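Local structure of alpha,alpha-trehalose-phosphate synthase (UDP-forming) (Burkholderia multivorans, 5UOF) at residues K266-V271 with G299-V304; F89-L94 with H139-L144. The protein belongs to glycosyltransferase family 20, enzymes of the GT-B fold in which two Rossmann-like domains face each other across a cleft. All blocks are in the same frame, centred on the assembly; numbering follows the deposited sequence.

Interaction 1 of 2, residues K266-V271 with G299-V304; sequences KLVMSV and GRVSLV
Lys266 and Val301 open a parallel strand pair in which backbone polar groups are shared out between neighbours on both flanks. Lys266 N donates to Arg300 O at 2.9 Å, and Lys266 O accepts Ser302 N at 3.0 Å. The bonds then straighten: Val268 N reaches Ser302 O at 2.9 Å with an N-H...O angle of 179°, and Val304 N returns to Val268 O at the same length. Ser270 N to Val304 O is a more bent 133°, and the ladder goes on to Ile306. On the other flank Leu267 N bonds the side-chain OE1 of Gln363, a residue it also meets through a backbone bond, and Met269 has backbone bonds with Val364 and Tyr366; Leu303 pairs with Pro342. The hydroxyl of Ser270 has Gln305 OE1 as its main partner, with Tyr366 O also within hydrogen-bonding distance; that of Ser302 has a weak bond from Trp340 NE1.

Packing follows the same register. On one face Val301 places CG2 anti to its backbone N (CG1 at chi1 59°), which brings CG2 to 3.8 Å from Val268 CG2, and Leu303 CD1 lies against Val268 CG1. On the other, the Leu267 side chain slants across that of Val304, CD1 to CG2 3.5 Å, and the twice-bent chain of Met269 carries SD alongside Val304 CB at 3.8 Å. Leu258 and Leu262 of helix 253-262 cover Leu267 there. Together with helix 280-293, the two strands form a beta-alpha-beta crossover unit within the six-stranded parallel sheet of a Rossmann-like domain of the GT-B fold.

Interaction 2 of 2, residues F89-L94 with H139-L144; sequences FSNATL and HDYHLL. With EDO (1,2-ethanediol), chain J.
Tyr141 meets helix 89-98 through its hydroxyl, which donates to Asn91 OD1 at 2.8 Å. The proton arrives in the plane of the amide carbonyl, with a C=O...O angle of 157°, and OD1 lies at the edge of the phenol ring, whose plane is turned 69° from the amide. A first torsion of 63°, with CG between the backbone N and the carbonyl carbon, sends the ring toward the helix, where CE2 comes to 3.6 Å from Ser90 O. Asn91 OD1 also takes a weak bond from a 1,2-ethanediol, probably a crystallisation additive. Tyr141 O is held by the hydroxyl of Tyr115 and lies 3.8 Å from CD1 of Leu94, a residue modelled in two conformers.

His142 follows, its ring lying against that of Tyr141: CE2 of Tyr141 sits 3.5 Å above the imidazole plane, toward the rim. The imidazole edge faces Asn91, with CE1 at 3.4 Å from ND2 and the amide plane nearly perpendicular to the ring; ND2 hydrogen-bonds to Tyr86 O. ND1 lies 3.3 Å from Ser90 CB, a van der Waals approach, and has its hydrogen bond outside the two segments; Tyr85 adds another ring, nearly parallel. His142 O is bound by Asn119 ND2 and may accept from a water 2.6 Å from Ser90 OG, in one of the two modelled positions of that serine.

Leu144 packs with Phe185, Met186 and Leu94's neighbour Leu182 on helix 179-186. The segment runs from the end of parallel strand 135-139 into a loop with a 3-10 turn at 141-142, a place where Rossmann-like domains commonly build binding clefts.

Overall arrangement
The two contacts lie on opposite sides of the chain's centre, their centres 35 Å apart and their nearest atoms about 17 Å from each other, without touching. They also come in series: interaction 2 closes at Leu144, long before interaction 1 opens at Lys266. Interaction 2 lies at the end of a strand of the ten-stranded mixed sheet, where residues 139-144 leave strand 135-139 and dock on helix 89-98; interaction 1 pairs adjacent strands 266-271 and 301-306 of the six-stranded parallel sheet. One contact thus ties a strand-end loop to helix 89-98 and the other builds sheet framework, a division consistent with the two-domain design of GT-B enzymes.

Interaction 1 of 2, residues K266-V271 with G299-V304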
loop_
_atom_site.group_PDB
_atom_site.type_symbol
_atom_site.label_atom_id
_atom_site.label_comp_id
_atom_site.label_asym_id
_atom_site.label_seq_id
_atom_site.Cartn_x
_atom_site.Cartn_y
_atom_site.Cartn_z
ATOM N N LYS A 266 28.222 -24.778 4.110
ATOM C CA LYS A 266 26.978 -24.632 3.366
ATOM C C LYS A 266 26.914 -23.258 2.714
ATOM O O LYS A 266 27.544 -22.302 3.166
ATOM C CB LYS A 266 25.773 -24.817 4.290
ATOM C CG LYS A 266 25.740 -26.138 5.041
ATOM C CD LYS A 266 25.187 -27.262 4.197
ATOM C CE LYS A 266 24.998 -28.524 5.045
ATOM N NZ LYS A 266 24.292 -29.610 4.305
ATOM N N LEU A 267 26.141 -23.170 1.634
ATOM C CA LEU A 267 26.071 -21.977 0.805
ATOM C C LEU A 267 24.619 -21.555 0.653
ATOM O O LEU A 267 23.778 -22.357 0.222
ATOM C CB LEU A 267 26.701 -22.233 -0.569
ATOM C CG LEU A 267 26.481 -21.165 -1.647
ATOM C CD1 LEU A 267 27.124 -19.847 -1.247
ATOM C CD2 LEU A 267 27.034 -21.640 -2.993
ATOM N N VAL A 268 24.329 -20.305 1.024
ATOM C CA VAL A 268 23.048 -19.655 0.750
ATOM C C VAL A 268 23.274 -18.685 -0.403
ATOM O O VAL A 268 24.167 -17.831 -0.332
ATOM C CB VAL A 268 22.515 -18.920 1.993
ATOM C CG1 VAL A 268 21.149 -18.285 1.710
ATOM C CG2 VAL A 268 22.423 -19.877 3.171
ATOM N N MET A 269 22.490 -18.818 -1.474
ATOM C CA MET A 269 22.627 -17.966 -2.652
ATOM C C MET A 269 21.473 -16.981 -2.707
ATOM O O MET A 269 20.328 -17.336 -2.407
ATOM C CB MET A 269 22.636 -18.782 -3.955
ATOM C CG MET A 269 23.946 -19.470 -4.283
ATOM S SD MET A 269 25.314 -18.346 -4.629
ATOM C CE MET A 269 24.649 -17.433 -6.007
ATOM N N SER A 270 21.783 -15.759 -3.131
ATOM C CA SER A 270 20.813 -14.677 -3.257
ATOM C C SER A 270 21.286 -13.802 -4.413
ATOM O O SER A 270 22.470 -13.456 -4.482
ATOM C CB SER A 270 20.721 -13.891 -1.937
ATOM O OG SER A 270 19.747 -12.863 -1.971
ATOM N N VAL A 271 20.385 -13.480 -5.347
ATOM C CA VAL A 271 20.748 -12.729 -6.549
ATOM C C VAL A 271 19.644 -11.711 -6.796
ATOM O O VAL A 271 18.491 -12.096 -7.024
ATOM C CB VAL A 271 20.922 -13.627 -7.790
ATOM C CG1 VAL A 271 21.327 -12.797 -8.981
ATOM C CG2 VAL A 271 21.971 -14.720 -7.551
ATOM N N GLY A 299 30.643 -20.012 11.023
ATOM C CA GLY A 299 31.746 -20.710 10.398
ATOM C C GLY A 299 31.360 -21.933 9.592
ATOM O O GLY A 299 32.252 -22.623 9.077
ATOM N N ARG A 300 30.068 -22.237 9.479
ATOM C CA ARG A 300 29.607 -23.428 8.790
ATOM C C ARG A 300 28.674 -23.117 7.630
ATOM O O ARG A 300 28.206 -24.046 6.965
ATOM C CB ARG A 300 28.908 -24.375 9.771
ATOM C CG ARG A 300 29.836 -24.852 10.892
ATOM C CD ARG A 300 29.223 -26.010 11.660
ATOM N NE ARG A 300 29.346 -27.274 10.938
ATOM C CZ ARG A 300 30.231 -28.221 11.235
ATOM N NH1 ARG A 300 30.274 -29.340 10.523
ATOM N NH2 ARG A 300 31.071 -28.053 12.249
ATOM N N VAL A 301 28.374 -21.843 7.389
ATOM C CA VAL A 301 27.522 -21.426 6.281
ATOM C C VAL A 301 27.959 -20.027 5.879
ATOM O O VAL A 301 28.437 -19.247 6.707
ATOM C CB VAL A 301 26.019 -21.467 6.669
ATOM C CG1 VAL A 301 25.748 -20.565 7.867
ATOM C CG2 VAL A 301 25.127 -21.068 5.499
ATOM N N SER A 302 27.810 -19.714 4.598
ATOM C CA SER A 302 28.062 -18.373 4.093
ATOM C C SER A 302 26.927 -17.948 3.181
ATOM O O SER A 302 26.352 -18.758 2.451
ATOM C CB SER A 302 29.374 -18.286 3.302
ATOM O OG SER A 302 30.491 -18.483 4.151
ATOM N N LEU A 303 26.632 -16.660 3.214
ATOM C CA LEU A 303 25.662 -16.065 2.311
ATOM C C LEU A 303 26.419 -15.369 1.188
ATOM O O LEU A 303 27.296 -14.547 1.450
ATOM C CB LEU A 303 24.762 -15.072 3.059
ATOM C CG LEU A 303 23.910 -14.138 2.184
ATOM C CD1 LEU A 303 22.906 -14.936 1.361
ATOM C CD2 LEU A 303 23.187 -13.117 3.089
ATOM N N VAL A 304 26.105 -15.724 -0.057
ATOM C CA VAL A 304 26.620 -15.023 -1.225
ATOM C C VAL A 304 25.467 -14.216 -1.803
ATOM O O VAL A 304 24.470 -14.789 -2.254
ATOM C CB VAL A 304 27.198 -15.998 -2.264
ATOM C CG1 VAL A 304 27.506 -15.268 -3.576
ATOM C CG2 VAL A 304 28.470 -16.621 -1.740
#

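Interaction 2 of 2, residues F89-L94 with H139-L144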
loop_
_atom_site.group_PDB
_atom_site.type_symbol
_atom_site.label_atom_id
_atom_site.label_comp_id
_atom_site.label_asym_id
_atom_site.label_seq_id
_atom_site.Cartn_x
_atom_site.Cartn_y
_atom_site.Cartn_z
ATOM N N PHE A 89 8.056 9.608 -15.259
ATOM C CA PHE A 89 6.846 9.186 -14.556
ATOM C C PHE A 89 6.811 7.678 -14.311
ATOM O O PHE A 89 6.400 7.233 -13.231
ATOM C CB PHE A 89 5.617 9.629 -15.360
ATOM C CG PHE A 89 4.321 9.042 -14.870
ATOM C CD1 PHE A 89 3.654 9.603 -13.782
ATOM C CD2 PHE A 89 3.766 7.940 -15.501
ATOM C CE1 PHE A 89 2.464 9.058 -13.332
ATOM C CE2 PHE A 89 2.567 7.394 -15.068
ATOM C CZ PHE A 89 1.914 7.947 -13.968
ATOM N N SER A 90 7.235 6.873 -15.293
ATOM C CA SER A 90 7.158 5.415 -15.162
ATOM C C SER A 90 7.954 4.929 -13.961
ATOM O O SER A 90 7.494 4.086 -13.184
ATOM C CB SER A 90 7.687 4.727 -16.423
ATOM O OG SER A 90 6.922 5.025 -17.561
ATOM N N ASN A 91 9.172 5.429 -13.810
ATOM C CA ASN A 91 10.007 4.931 -12.723
ATOM C C ASN A 91 9.897 5.765 -11.453
ATOM O O ASN A 91 10.144 5.241 -10.359
ATOM C CB ASN A 91 11.464 4.847 -13.184
ATOM C CG ASN A 91 11.708 3.655 -14.115
ATOM O OD1 ASN A 91 11.161 2.564 -13.907
ATOM N ND2 ASN A 91 12.515 3.861 -15.146
ATOM N N ALA A 92 9.514 7.034 -11.562
ATOM C CA ALA A 92 9.352 7.858 -10.371
ATOM C C ALA A 92 7.995 7.692 -9.710
ATOM O O ALA A 92 7.877 7.973 -8.517
ATOM C CB ALA A 92 9.562 9.346 -10.701
ATOM N N THR A 93 6.973 7.257 -10.450
ATOM C CA THR A 93 5.621 7.168 -9.902
ATOM C C THR A 93 5.032 5.774 -10.057
ATOM O O THR A 93 4.642 5.164 -9.063
ATOM C CB THR A 93 4.685 8.199 -10.571
ATOM O OG1 THR A 93 5.243 9.508 -10.467
ATOM C CG2 THR A 93 3.319 8.200 -9.896
ATOM N N LEU A 94 4.949 5.254 -11.284
ATOM C CA LEU A 94 4.298 3.967 -11.514
ATOM C C LEU A 94 5.021 2.841 -10.795
ATOM O O LEU A 94 4.434 2.109 -9.987
ATOM C CB LEU A 94 4.248 3.658 -13.011
ATOM C CG LEU A 94 3.199 4.379 -13.836
ATOM C CD1 LEU A 94 3.144 3.793 -15.236
ATOM C CD2 LEU A 94 1.852 4.279 -13.137
ATOM N N HIS A 139 4.546 -4.821 -24.072
ATOM C CA HIS A 139 5.103 -5.345 -22.829
ATOM C C HIS A 139 5.427 -4.250 -21.827
ATOM O O HIS A 139 6.253 -3.373 -22.097
ATOM C CB HIS A 139 6.342 -6.188 -23.112
ATOM C CG HIS A 139 5.996 -7.497 -23.728
ATOM N ND1 HIS A 139 5.818 -8.640 -22.975
ATOM C CD2 HIS A 139 5.684 -7.823 -25.003
ATOM C CE1 HIS A 139 5.458 -9.629 -23.774
ATOM N NE2 HIS A 139 5.363 -9.157 -25.007
ATOM N N ASP A 140 4.754 -4.321 -20.676
ATOM C CA ASP A 140 5.139 -3.724 -19.400
ATOM C C ASP A 140 4.846 -2.232 -19.261
ATOM O O ASP A 140 4.386 -1.567 -20.196
ATOM C CB ASP A 140 6.615 -3.984 -19.105
ATOM C CG ASP A 140 6.861 -4.288 -17.627
ATOM O OD1 ASP A 140 5.862 -4.428 -16.872
ATOM O OD2 ASP A 140 8.036 -4.373 -17.209
ATOM N N TYR A 141 5.132 -1.714 -18.064
ATOM C CA TYR A 141 4.513 -0.483 -17.588
ATOM C C TYR A 141 5.009 0.775 -18.302
ATOM O O TYR A 141 4.295 1.786 -18.283
ATOM C CB TYR A 141 4.725 -0.369 -16.068
ATOM C CG TYR A 141 6.172 -0.274 -15.645
ATOM C CD1 TYR A 141 6.968 -1.416 -15.531
ATOM C CD2 TYR A 141 6.752 0.961 -15.379
ATOM C CE1 TYR A 141 8.296 -1.316 -15.165
ATOM C CE2 TYR A 141 8.073 1.069 -15.005
ATOM C CZ TYR A 141 8.841 -0.072 -14.901
ATOM O OH TYR A 141 10.163 0.044 -14.535
ATOM N N HIS A 142 6.207 0.759 -18.902
ATOM C CA HIS A 142 6.663 1.943 -19.628
ATOM C C HIS A 142 5.792 2.226 -20.837
ATOM O O HIS A 142 5.787 3.358 -21.338
ATOM C CB HIS A 142 8.112 1.785 -20.116
ATOM C CG HIS A 142 9.129 1.629 -19.023
ATOM N ND1 HIS A 142 9.543 2.682 -18.235
ATOM C CD2 HIS A 142 9.844 0.554 -18.619
ATOM C CE1 HIS A 142 10.457 2.258 -17.379
ATOM N NE2 HIS A 142 10.656 0.970 -17.591
ATOM N N LEU A 143 5.079 1.209 -21.331
ATOM C CA LEU A 143 4.306 1.302 -22.566
ATOM C C LEU A 143 2.817 1.131 -22.311
ATOM O O LEU A 143 2.064 0.818 -23.232
ATOM C CB LEU A 143 4.788 0.253 -23.569
ATOM C CG LEU A 143 6.184 0.460 -24.139
ATOM C CD1 LEU A 143 6.723 -0.832 -24.752
ATOM C CD2 LEU A 143 6.147 1.591 -25.153
ATOM N N LEU A 144 2.381 1.286 -21.066
ATOM C CA LEU A 144 0.958 1.154 -20.761
ATOM C C LEU A 144 0.034 1.969 -21.673
ATOM O O LEU A 144 -0.970 1.410 -22.146
ATOM C CB LEU A 144 0.772 1.482 -19.274
ATOM C CG LEU A 144 -0.572 1.115 -18.668
ATOM C CD1 LEU A 144 -0.360 0.757 -17.224
ATOM C CD2 LEU A 144 -1.516 2.298 -18.802
HETATM C C1 EDO J . 13.253 0.978 -11.512
HETATM O O1 EDO J . 13.009 2.362 -11.242
HETATM C C2 EDO J . 13.569 0.281 -10.198
HETATM O O2 EDO J . 14.651 0.958 -9.551
HETATM O O HOH W 1 7.876 5.343 -19.973
#